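Local coordinates for protein putative transcriptional regulator (Clostridium difficile, PDB 3QI7) that is of unknown function but has a periplasmic-binding-protein-like fold, and so probably binds a small ligand such as a sugar, perhaps as a lipoprotein, at residues M304-F309 with V364-L369. Sequence-based numbering, arbitrary orientation. Where two conformers were deposited one is given.
Sequences MPMDAF and VILSQL
M306 and L366 have the nearest CA atoms of the two segments, 8.4 Å apart, where the first turn of helix 306-324 lies against residues 364-366 of strand 361-370. P305 sits at the N-cap, and its carbonyl O takes two hydrogen bonds, from the N atoms of A308 and F309. No hydrogen bond crosses between the segments; apolar side chains make the join. L366 reaches toward the helix with both methyls. CD2 of L366 settles over the middle of one face of the F309 ring, a CH-pi contact 3.9 Å from the centroid and only 12° off the normal. CD1 of L366 turns to the backbone O of M304 at 3.7 Å, a buried carbonyl without a polar partner, and to SE of M306 at 4.2 Å, also grazing CG of F309. F309 points its CB toward the strand and, with CG anti to the backbone N (chi1 180°), also brings CE2 within 4.2 Å of CG2 of V364, which approaches the ring obliquely. The selenomethionine M306 bends at chi2 and chi3 and carries CE to CG1 of V364 at 3.4 Å, tight for two carbons, the two side chains running antiparallel past one another. F345 meets the F309 ring with the planes inclined at about 55°, and M306 also touches V138. I365 points away and packs on helix 140-153, so strand 361-370, parallel to 134-137 and antiparallel to 349-353, is sandwiched between that helix and helix 306-324: helix-on-sheet packing of a layered alpha/beta lobe, consistent with the periplasmic-binding-protein-like fold.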
loop_
_atom_site.group_PDB
_atom_site.type_symbol
_atom_site.label_atom_id
_atom_site.label_comp_id
_atom_site.label_asym_id
_atom_site.label_seq_id
_atom_site.Cartn_x
_atom_site.Cartn_y
_atom_site.Cartn_z
HETATM N N MSE A 304 6.398 5.953 -2.511
HETATM C CA MSE A 304 6.034 4.767 -3.298
HETATM C C MSE A 304 4.679 4.222 -2.855
HETATM O O MSE A 304 4.251 4.499 -1.745
HETATM C CB MSE A 304 7.126 3.670 -3.220
HETATM C CG MSE A 304 7.644 3.290 -1.846
HETATM SE SE MSE A 304 9.298 2.192 -1.868
HETATM C CE MSE A 304 8.816 0.756 -3.072
ATOM N N PRO A 305 4.010 3.441 -3.717
ATOM C CA PRO A 305 2.726 2.926 -3.277
ATOM C C PRO A 305 2.895 1.889 -2.204
ATOM O O PRO A 305 3.902 1.217 -2.183
ATOM C CB PRO A 305 2.150 2.255 -4.510
ATOM C CG PRO A 305 3.207 2.420 -5.635
ATOM C CD PRO A 305 4.443 2.893 -5.022
HETATM N N MSE A 306 1.909 1.752 -1.352
HETATM C CA MSE A 306 1.970 0.725 -0.310
HETATM C C MSE A 306 1.981 -0.722 -0.928
HETATM O O MSE A 306 2.614 -1.654 -0.383
HETATM C CB MSE A 306 0.787 0.898 0.646
HETATM C CG MSE A 306 0.952 2.013 1.662
HETATM SE SE MSE A 306 2.470 1.580 2.872
HETATM C CE MSE A 306 1.812 0.137 3.813
ATOM N N ASP A 307 1.293 -0.902 -2.055
ATOM C CA ASP A 307 1.295 -2.181 -2.776
ATOM C C ASP A 307 2.691 -2.618 -3.219
ATOM O O ASP A 307 2.930 -3.814 -3.427
ATOM C CB ASP A 307 0.396 -2.126 -4.036
ATOM C CG ASP A 307 -1.105 -2.228 -3.714
ATOM O OD1 ASP A 307 -1.457 -2.384 -2.534
ATOM O OD2 ASP A 307 -1.927 -2.149 -4.658
ATOM N N ALA A 308 3.595 -1.662 -3.404
ATOM C CA ALA A 308 5.007 -1.956 -3.673
ATOM C C ALA A 308 5.889 -1.987 -2.417
ATOM O O ALA A 308 6.740 -2.861 -2.257
ATOM C CB ALA A 308 5.585 -0.965 -4.721
ATOM N N PHE A 309 5.665 -1.048 -1.510
ATOM C CA PHE A 309 6.458 -0.986 -0.294
ATOM C C PHE A 309 6.343 -2.206 0.619
ATOM O O PHE A 309 7.371 -2.721 1.061
ATOM C CB PHE A 309 6.165 0.321 0.488
ATOM C CG PHE A 309 6.945 0.442 1.745
ATOM C CD1 PHE A 309 8.289 0.780 1.712
ATOM C CD2 PHE A 309 6.350 0.133 2.982
ATOM C CE1 PHE A 309 9.033 0.883 2.906
ATOM C CE2 PHE A 309 7.064 0.234 4.171
ATOM C CZ PHE A 309 8.418 0.579 4.135
ATOM N N VAL A 364 1.897 0.684 9.153
ATOM C CA VAL A 364 2.870 1.678 8.713
ATOM C C VAL A 364 2.197 2.794 7.938
ATOM O O VAL A 364 1.233 2.550 7.228
ATOM C CB VAL A 364 4.025 1.019 7.857
ATOM C CG1 VAL A 364 3.490 0.152 6.763
ATOM C CG2 VAL A 364 4.983 2.059 7.264
ATOM N N ILE A 365 2.701 4.012 8.109
ATOM C CA ILE A 365 2.335 5.157 7.285
ATOM C C ILE A 365 3.659 5.695 6.808
ATOM O O ILE A 365 4.558 5.864 7.614
ATOM C CB ILE A 365 1.615 6.306 8.089
ATOM C CG1 ILE A 365 0.283 5.825 8.698
ATOM C CG2 ILE A 365 1.394 7.565 7.182
ATOM C CD1 ILE A 365 -0.778 5.403 7.701
ATOM N N LEU A 366 3.797 5.945 5.519
ATOM C CA LEU A 366 5.059 6.515 5.000
ATOM C C LEU A 366 5.063 8.032 5.136
ATOM O O LEU A 366 4.004 8.644 5.224
ATOM C CB LEU A 366 5.238 6.143 3.519
ATOM C CG LEU A 366 5.344 4.644 3.298
ATOM C CD1 LEU A 366 5.450 4.336 1.782
ATOM C CD2 LEU A 366 6.555 4.089 4.066
ATOM N N SER A 367 6.256 8.618 5.143
ATOM C CA SER A 367 6.413 10.057 5.139
ATOM C C SER A 367 5.779 10.651 3.917
ATOM O O SER A 367 5.684 10.031 2.873
ATOM C CB SER A 367 7.875 10.489 5.187
ATOM O OG SER A 367 8.371 10.370 6.501
ATOM N N GLN A 368 5.322 11.876 4.089
ATOM C CA GLN A 368 4.630 12.604 3.064
ATOM C C GLN A 368 5.578 12.984 1.937
ATOM O O GLN A 368 6.695 13.413 2.162
ATOM C CB GLN A 368 4.047 13.888 3.659
ATOM C CG GLN A 368 3.252 14.688 2.665
ATOM C CD GLN A 368 2.741 15.995 3.237
ATOM O OE1 GLN A 368 3.463 16.693 3.930
ATOM N NE2 GLN A 368 1.537 16.366 2.865
ATOM N N LEU A 369 5.084 12.902 0.714
ATOM C CA LEU A 369 5.764 13.529 -0.415
ATOM C C LEU A 369 4.830 14.566 -0.981
ATOM O O LEU A 369 3.655 14.270 -1.202
ATOM C CB LEU A 369 6.126 12.460 -1.463
ATOM C CG LEU A 369 6.695 13.013 -2.783
ATOM C CD1 LEU A 369 8.103 13.602 -2.555
ATOM C CD2 LEU A 369 6.723 11.920 -3.851
#